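Local coordinates for D-isomer specific 2-hydroxyacid dehydrogenase family protein (Aeromonas salmonicida subsp. salmonicida, PDB 3HG7) that probably works as an NAD-binding oxidoreductase of the D-isomer-specific 2-hydroxyacid dehydrogenase family, at residues P60-A63 with K64-K67; F71-Y75 with A76-V80; N233-E237 with G238-T242. The protein carries 1 engineered substitution. One frame throughout, in Å; residues are numbered along the deposited sequence.

Interaction 1: P60-A63 with K64-K67; sequences PLLA and KANK
Leu62 O receives two N-H groups, Ala65 N at 3.0 Å from within the loop and NH1 of Arg87 from outside it. The backbone bond closes the second of two overlapping beta turns that carry the chain from helix 55-58 towards strand 70-73 of a five-stranded parallel alpha/beta sheet. The first is closed by Lys64 N, 3.0 Å from Leu61 O. In both turns the donor stands above the plane of the carbonyl it meets, and more steeply for Ala65 N, 63° out of the Leu62 carbonyl plane. This coiling brings the Ala65 methyl close beside the same oxygen and its CB within 4.1 Å of Leu62 CD2, a loose contact made by one branch of a leucine that otherwise packs on Leu68 and Tyr90. Lys64 CB passes 3.4 Å from Leu61 O. With CG anti to its carbonyl carbon (chi1 -66°) and the chain extended from there, the lysine departs from the turn and ends in a salt bridge with Glu42 of helix 38-44, the helix that also covers Leu61. Asn66 swings its amide back beside Ala63 O, while its OD1 is held by the same Arg87 NH1 that holds Leu62 O. Ala65 is the centre of an inverse gamma turn, whose weak bond runs from Asn66 N to Lys64 O over 2.8 Å.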
loop_
_atom_site.group_PDB
_atom_site.type_symbol
_atom_site.label_atom_id
_atom_site.label_comp_id
_atom_site.label_asym_id
_atom_site.label_seq_id
_atom_site.Cartn_x
_atom_site.Cartn_y
_atom_site.Cartn_z
ATOM N N PRO A 60 -12.786 15.797 -8.248
ATOM C CA PRO A 60 -13.923 16.699 -8.509
ATOM C C PRO A 60 -13.542 18.037 -9.158
ATOM O O PRO A 60 -14.417 18.762 -9.628
ATOM C CB PRO A 60 -14.498 16.968 -7.106
ATOM C CG PRO A 60 -13.411 16.594 -6.155
ATOM C CD PRO A 60 -12.689 15.477 -6.811
ATOM N N LEU A 61 -12.256 18.364 -9.172
ATOM C CA LEU A 61 -11.794 19.642 -9.720
ATOM C C LEU A 61 -11.182 19.456 -11.115
ATOM O O LEU A 61 -10.951 20.439 -11.831
ATOM C CB LEU A 61 -10.769 20.272 -8.758
ATOM C CG LEU A 61 -11.340 20.757 -7.412
ATOM C CD1 LEU A 61 -10.320 20.844 -6.315
ATOM C CD2 LEU A 61 -11.942 22.118 -7.625
ATOM N N LEU A 62 -10.941 18.212 -11.517
ATOM C CA LEU A 62 -10.106 17.950 -12.705
ATOM C C LEU A 62 -10.659 18.516 -14.007
ATOM O O LEU A 62 -9.874 18.964 -14.850
ATOM C CB LEU A 62 -9.792 16.461 -12.900
ATOM C CG LEU A 62 -8.480 15.976 -12.304
ATOM C CD1 LEU A 62 -8.283 14.514 -12.653
ATOM C CD2 LEU A 62 -7.308 16.784 -12.802
ATOM N N ALA A 63 -11.989 18.498 -14.184
ATOM C CA ALA A 63 -12.575 19.077 -15.422
ATOM C C ALA A 63 -12.263 20.554 -15.587
ATOM O O ALA A 63 -12.289 21.051 -16.713
ATOM C CB ALA A 63 -14.087 18.855 -15.501
ATOM N N LYS A 64 -11.953 21.256 -14.492
ATOM C CA LYS A 64 -11.565 22.692 -14.534
ATOM C C LYS A 64 -10.060 22.945 -14.760
ATOM O O LYS A 64 -9.648 24.107 -14.997
ATOM C CB LYS A 64 -11.971 23.390 -13.227
ATOM C CG LYS A 64 -13.489 23.459 -13.044
ATOM C CD LYS A 64 -13.875 24.356 -11.900
ATOM C CE LYS A 64 -15.395 24.533 -11.845
ATOM N NZ LYS A 64 -15.838 25.329 -10.643
ATOM N N ALA A 65 -9.276 21.866 -14.708
ATOM C CA ALA A 65 -7.817 21.936 -14.765
ATOM C C ALA A 65 -7.326 22.053 -16.221
ATOM O O ALA A 65 -6.584 21.192 -16.719
ATOM C CB ALA A 65 -7.152 20.723 -14.018
ATOM N N ASN A 66 -7.752 23.132 -16.884
ATOM C CA ASN A 66 -7.527 23.262 -18.324
ATOM C C ASN A 66 -6.146 23.781 -18.756
ATOM O O ASN A 66 -5.874 23.918 -19.967
ATOM C CB ASN A 66 -8.673 24.043 -18.951
ATOM C CG ASN A 66 -9.977 23.278 -18.867
ATOM O OD1 ASN A 66 -10.063 22.134 -19.311
ATOM N ND2 ASN A 66 -10.994 23.900 -18.290
ATOM N N LYS A 67 -5.281 24.043 -17.777
ATOM C CA LYS A 67 -3.871 24.327 -18.056
ATOM C C LYS A 67 -2.975 23.196 -17.563
ATOM O O LYS A 67 -1.738 23.282 -17.636
ATOM C CB LYS A 67 -3.474 25.618 -17.373
ATOM C CG LYS A 67 -3.998 26.869 -18.097
ATOM C CD LYS A 67 -3.481 28.072 -17.346
ATOM C CE LYS A 67 -3.775 29.413 -18.018
ATOM N NZ LYS A 67 -2.778 30.337 -17.351
#

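Interaction 2: F71-Y75 with A76-V80; sequences FQSTY and AGVDV
From the extended strand 71-73 the backbone turns at Thr74 (psi -5°), extends again at Tyr75 and bends once more at Ala76, which brings Val78 back alongside Ser73. Across this bend the main side-chain contact is between those two residues: Val78 CG1 lies 3.6 Å from Ser73 OG and almost as close to the serine CB, so the methyl lies against the CB-OG bond. Ser73 OG is anti to the backbone N (chi1 171°), a setting that directs the buried hydroxyl to the inner side of the turn, where it donates to Tyr75 O at 2.9 Å. That bond ties the carbonyl of Tyr75 back to the strand end, with the hydroxyl only slightly tilted from the carbonyl plane. Val78 CG1 also stands 4.1 Å from Tyr75 O, so this one valine branch lies near both the donor and the acceptor of the bond. On the other flank of the backbone, Gln72 NE2 gives an almost straight bond to Ser73 O, 2.9 Å long. The acceptor lies close to the glutamine amide plane, and further bonds from NE2 to Asn94 O and between OE1 and both Thr93 and Asn296 fix the rotation of the amide. Strand 70-73 lies between 50-53 and 91-93 in the parallel sheet, and in this enzyme family the loop that follows this strand generally borders the cleft between the two domains. The Tyr75 side chain leads away from the turn and touches Pro55 and Glu54, while its CB remains 3.8 Å from Gly77 O.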
loop_
_atom_site.group_PDB
_atom_site.type_symbol
_atom_site.label_atom_id
_atom_site.label_comp_id
_atom_site.label_asym_id
_atom_site.label_seq_id
_atom_site.Cartn_x
_atom_site.Cartn_y
_atom_site.Cartn_z
ATOM N N PHE A 71 0.412 16.123 -13.123
ATOM C CA PHE A 71 -0.189 15.901 -11.785
ATOM C C PHE A 71 0.657 14.838 -11.103
ATOM O O PHE A 71 0.747 13.696 -11.560
ATOM C CB PHE A 71 -1.617 15.398 -12.001
ATOM C CG PHE A 71 -2.397 15.084 -10.740
ATOM C CD1 PHE A 71 -1.834 15.160 -9.481
ATOM C CD2 PHE A 71 -3.696 14.622 -10.865
ATOM C CE1 PHE A 71 -2.593 14.800 -8.315
ATOM C CE2 PHE A 71 -4.448 14.273 -9.733
ATOM C CZ PHE A 71 -3.869 14.359 -8.464
ATOM N N GLN A 72 1.318 15.238 -10.032
ATOM C CA GLN A 72 2.013 14.315 -9.142
ATOM C C GLN A 72 1.049 13.938 -8.012
ATOM O O GLN A 72 0.719 14.795 -7.159
ATOM C CB GLN A 72 3.243 14.968 -8.531
ATOM C CG GLN A 72 3.969 14.082 -7.477
ATOM C CD GLN A 72 4.585 12.849 -8.090
ATOM O OE1 GLN A 72 5.425 12.938 -9.013
ATOM N NE2 GLN A 72 4.168 11.674 -7.599
ATOM N N SER A 73 0.594 12.690 -8.033
ATOM C CA SER A 73 -0.194 12.120 -6.913
ATOM C C SER A 73 0.692 11.908 -5.684
ATOM O O SER A 73 1.857 11.555 -5.802
ATOM C CB SER A 73 -0.856 10.796 -7.309
ATOM O OG SER A 73 -1.432 10.153 -6.160
ATOM N N THR A 74 0.137 12.136 -4.493
ATOM C CA THR A 74 0.895 11.925 -3.254
ATOM C C THR A 74 0.696 10.503 -2.793
ATOM O O THR A 74 1.297 10.065 -1.804
ATOM C CB THR A 74 0.377 12.871 -2.096
ATOM O OG1 THR A 74 -1.039 12.703 -1.947
ATOM C CG2 THR A 74 0.666 14.298 -2.403
ATOM N N TYR A 75 -0.156 9.775 -3.497
ATOM C CA TYR A 75 -0.462 8.394 -3.130
ATOM C C TYR A 75 -0.004 7.452 -4.221
ATOM O O TYR A 75 0.050 7.788 -5.420
ATOM C CB TYR A 75 -1.972 8.191 -2.979
ATOM C CG TYR A 75 -2.615 8.709 -1.743
ATOM C CD1 TYR A 75 -1.855 9.156 -0.667
ATOM C CD2 TYR A 75 -4.013 8.717 -1.629
ATOM C CE1 TYR A 75 -2.470 9.598 0.510
ATOM C CE2 TYR A 75 -4.629 9.163 -0.459
ATOM C CZ TYR A 75 -3.847 9.598 0.595
ATOM O OH TYR A 75 -4.419 10.028 1.762
ATOM N N ALA A 76 0.288 6.221 -3.819
ATOM C CA ALA A 76 0.578 5.195 -4.795
ATOM C C ALA A 76 -0.669 4.862 -5.612
ATOM O O ALA A 76 -0.588 4.654 -6.811
ATOM C CB ALA A 76 1.091 3.911 -4.063
ATOM N N GLY A 77 -1.825 4.813 -4.961
ATOM C CA GLY A 77 -3.046 4.384 -5.647
ATOM C C GLY A 77 -3.715 5.545 -6.377
ATOM O O GLY A 77 -3.988 6.575 -5.764
ATOM N N VAL A 78 -4.012 5.368 -7.659
ATOM C CA VAL A 78 -4.571 6.464 -8.486
ATOM C C VAL A 78 -5.788 5.973 -9.244
ATOM O O VAL A 78 -6.250 6.618 -10.174
ATOM C CB VAL A 78 -3.534 7.080 -9.493
ATOM C CG1 VAL A 78 -2.407 7.815 -8.749
ATOM C CG2 VAL A 78 -2.983 6.006 -10.470
ATOM N N ASP A 79 -6.319 4.810 -8.845
ATOM C CA ASP A 79 -7.421 4.222 -9.605
ATOM C C ASP A 79 -8.607 5.116 -9.852
ATOM O O ASP A 79 -9.252 5.015 -10.891
ATOM C CB ASP A 79 -7.865 2.886 -9.011
ATOM C CG ASP A 79 -6.899 1.796 -9.321
ATOM O OD1 ASP A 79 -5.869 1.713 -8.620
ATOM O OD2 ASP A 79 -7.154 1.041 -10.285
ATOM N N VAL A 80 -8.897 6.021 -8.929
ATOM C CA VAL A 80 -10.036 6.902 -9.120
ATOM C C VAL A 80 -9.847 7.851 -10.317
ATOM O O VAL A 80 -10.813 8.405 -10.830
ATOM C CB VAL A 80 -10.394 7.686 -7.832
ATOM C CG1 VAL A 80 -10.742 6.706 -6.674
ATOM C CG2 VAL A 80 -9.265 8.662 -7.442
#

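Interaction 3: N233-E237 with G238-T242; sequences NAINE and GDLLT
Asn236 and Asp239 set their flat ends almost parallel, amide and carboxylate planes 19° apart, at the start of helix 237-245. Asn236 is the N-cap: chi1 of 172° turns its CG away from its own N and sends the amide over the first turn, and OD1 accepts Asp239 N at 2.8 Å, nearly along the C=O axis. The backbone carbonyl of Asn236 is used as well. Leu240 N bonds to its oxygen in the carbonyl plane at 3.0 Å, and Asp239 N adds a weak second bond. One residue on, Glu237 O receives Leu241 N, also at 3.0 Å.

Ile235 and Leu240, the residues just before the cap and one turn into the helix, make a hydrophobic staple. The two side chains cross obliquely, the Ile235 CG2 methyl meeting Leu240 CB at 3.7 Å. Glu237 extends away from the helix start, and its OE2 accepts from Glu258 N. The helix belongs to a beta-alpha-beta crossover of the Rossmann-type sheet, leading from strand 225-228 to its parallel neighbour 251-254; Ile235 touches Asn228 of the former, and Ile235 with Leu240 packs on Leu254 of the latter.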
loop_
_atom_site.group_PDB
_atom_site.type_symbol
_atom_site.label_atom_id
_atom_site.label_comp_id
_atom_site.label_asym_id
_atom_site.label_seq_id
_atom_site.Cartn_x
_atom_site.Cartn_y
_atom_site.Cartn_z
ATOM N N ASN A 233 -9.025 -6.190 -3.396
ATOM C CA ASN A 233 -9.358 -7.110 -4.487
ATOM C C ASN A 233 -8.758 -8.505 -4.480
ATOM O O ASN A 233 -9.306 -9.422 -5.121
ATOM C CB ASN A 233 -9.008 -6.450 -5.825
ATOM C CG ASN A 233 -10.160 -5.692 -6.400
ATOM O OD1 ASN A 233 -10.039 -5.045 -7.447
ATOM N ND2 ASN A 233 -11.309 -5.767 -5.724
ATOM N N ALA A 234 -7.623 -8.658 -3.803
ATOM C CA ALA A 234 -6.917 -9.924 -3.762
ATOM C C ALA A 234 -7.738 -10.982 -3.036
ATOM O O ALA A 234 -7.552 -12.187 -3.249
ATOM C CB ALA A 234 -5.566 -9.752 -3.106
ATOM N N ILE A 235 -8.668 -10.523 -2.205
ATOM C CA ILE A 235 -9.365 -11.402 -1.280
ATOM C C ILE A 235 -10.874 -11.293 -1.433
ATOM O O ILE A 235 -11.431 -10.202 -1.384
ATOM C CB ILE A 235 -8.975 -11.089 0.207
ATOM C CG1 ILE A 235 -7.487 -11.371 0.450
ATOM C CG2 ILE A 235 -9.839 -11.884 1.190
ATOM C CD1 ILE A 235 -6.934 -10.773 1.744
ATOM N N ASN A 236 -11.530 -12.435 -1.616
ATOM C CA ASN A 236 -12.976 -12.477 -1.462
ATOM C C ASN A 236 -13.256 -12.521 0.021
ATOM O O ASN A 236 -12.931 -13.504 0.698
ATOM C CB ASN A 236 -13.614 -13.671 -2.179
ATOM C CG ASN A 236 -15.098 -13.815 -1.857
ATOM O OD1 ASN A 236 -15.465 -14.223 -0.760
ATOM N ND2 ASN A 236 -15.952 -13.478 -2.815
ATOM N N GLU A 237 -13.859 -11.451 0.518
ATOM C CA GLU A 237 -13.983 -11.241 1.956
ATOM C C GLU A 237 -14.917 -12.252 2.618
ATOM O O GLU A 237 -14.633 -12.733 3.725
ATOM C CB GLU A 237 -14.337 -9.774 2.262
ATOM C CG GLU A 237 -13.139 -8.843 1.955
ATOM C CD GLU A 237 -13.412 -7.346 2.092
ATOM O OE1 GLU A 237 -14.561 -6.941 2.401
ATOM O OE2 GLU A 237 -12.447 -6.571 1.884
ATOM N N GLY A 238 -15.997 -12.599 1.916
ATOM C CA GLY A 238 -16.987 -13.570 2.413
ATOM C C GLY A 238 -16.355 -14.913 2.709
ATOM O O GLY A 238 -16.679 -15.584 3.694
ATOM N N ASP A 239 -15.404 -15.285 1.871
ATOM C CA ASP A 239 -14.781 -16.578 2.000
ATOM C C ASP A 239 -13.518 -16.588 2.892
ATOM O O ASP A 239 -13.164 -17.622 3.459
ATOM C CB ASP A 239 -14.553 -17.124 0.614
ATOM C CG ASP A 239 -15.856 -17.195 -0.202
ATOM O OD1 ASP A 239 -15.900 -16.623 -1.303
ATOM O OD2 ASP A 239 -16.838 -17.803 0.268
ATOM N N LEU A 240 -12.867 -15.431 3.026
ATOM C CA LEU A 240 -11.849 -15.212 4.074
ATOM C C LEU A 240 -12.467 -15.406 5.449
ATOM O O LEU A 240 -11.883 -16.051 6.310
ATOM C CB LEU A 240 -11.257 -13.799 3.983
ATOM C CG LEU A 240 -10.514 -13.304 5.244
ATOM C CD1 LEU A 240 -9.299 -14.156 5.561
ATOM C CD2 LEU A 240 -10.125 -11.844 5.160
ATOM N N LEU A 241 -13.649 -14.835 5.641
ATOM C CA LEU A 241 -14.379 -14.956 6.896
ATOM C C LEU A 241 -14.607 -16.402 7.324
ATOM O O LEU A 241 -14.270 -16.795 8.439
ATOM C CB LEU A 241 -15.723 -14.275 6.718
ATOM C CG LEU A 241 -16.145 -13.249 7.748
ATOM C CD1 LEU A 241 -16.722 -12.057 7.049
ATOM C CD2 LEU A 241 -17.138 -13.836 8.687
ATOM N N THR A 242 -15.188 -17.196 6.423
ATOM C CA THR A 242 -15.495 -18.585 6.707
ATOM C C THR A 242 -14.204 -19.350 6.968
ATOM O O THR A 242 -14.158 -20.184 7.857
ATOM C CB THR A 242 -16.344 -19.209 5.566
ATOM O OG1 THR A 242 -17.544 -18.431 5.398
ATOM C CG2 THR A 242 -16.727 -20.659 5.896
#

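Interactions 1 and 2 belong to the same five-stranded domain, before and after the entry into strand 70-73, with centres about 16 Å apart; Tyr90 packs on both Leu62 and Phe71. Interaction 3 lies in the NAD-binding domain, about 37 Å from interaction 1, centre to centre. Interaction 2 is the one that approaches it, with centres about 26 Å but nearest atoms only about 7 Å apart. Between them Asp79 forms a salt bridge with Arg231, two residues before 233-237, bridging the domains. The side chain of Ala76 is about 4 Å from the bound glycerol, consistent with a pocket near the interdomain cleft, whereas interaction 1 sits farther out, about 27 Å from the chain centre.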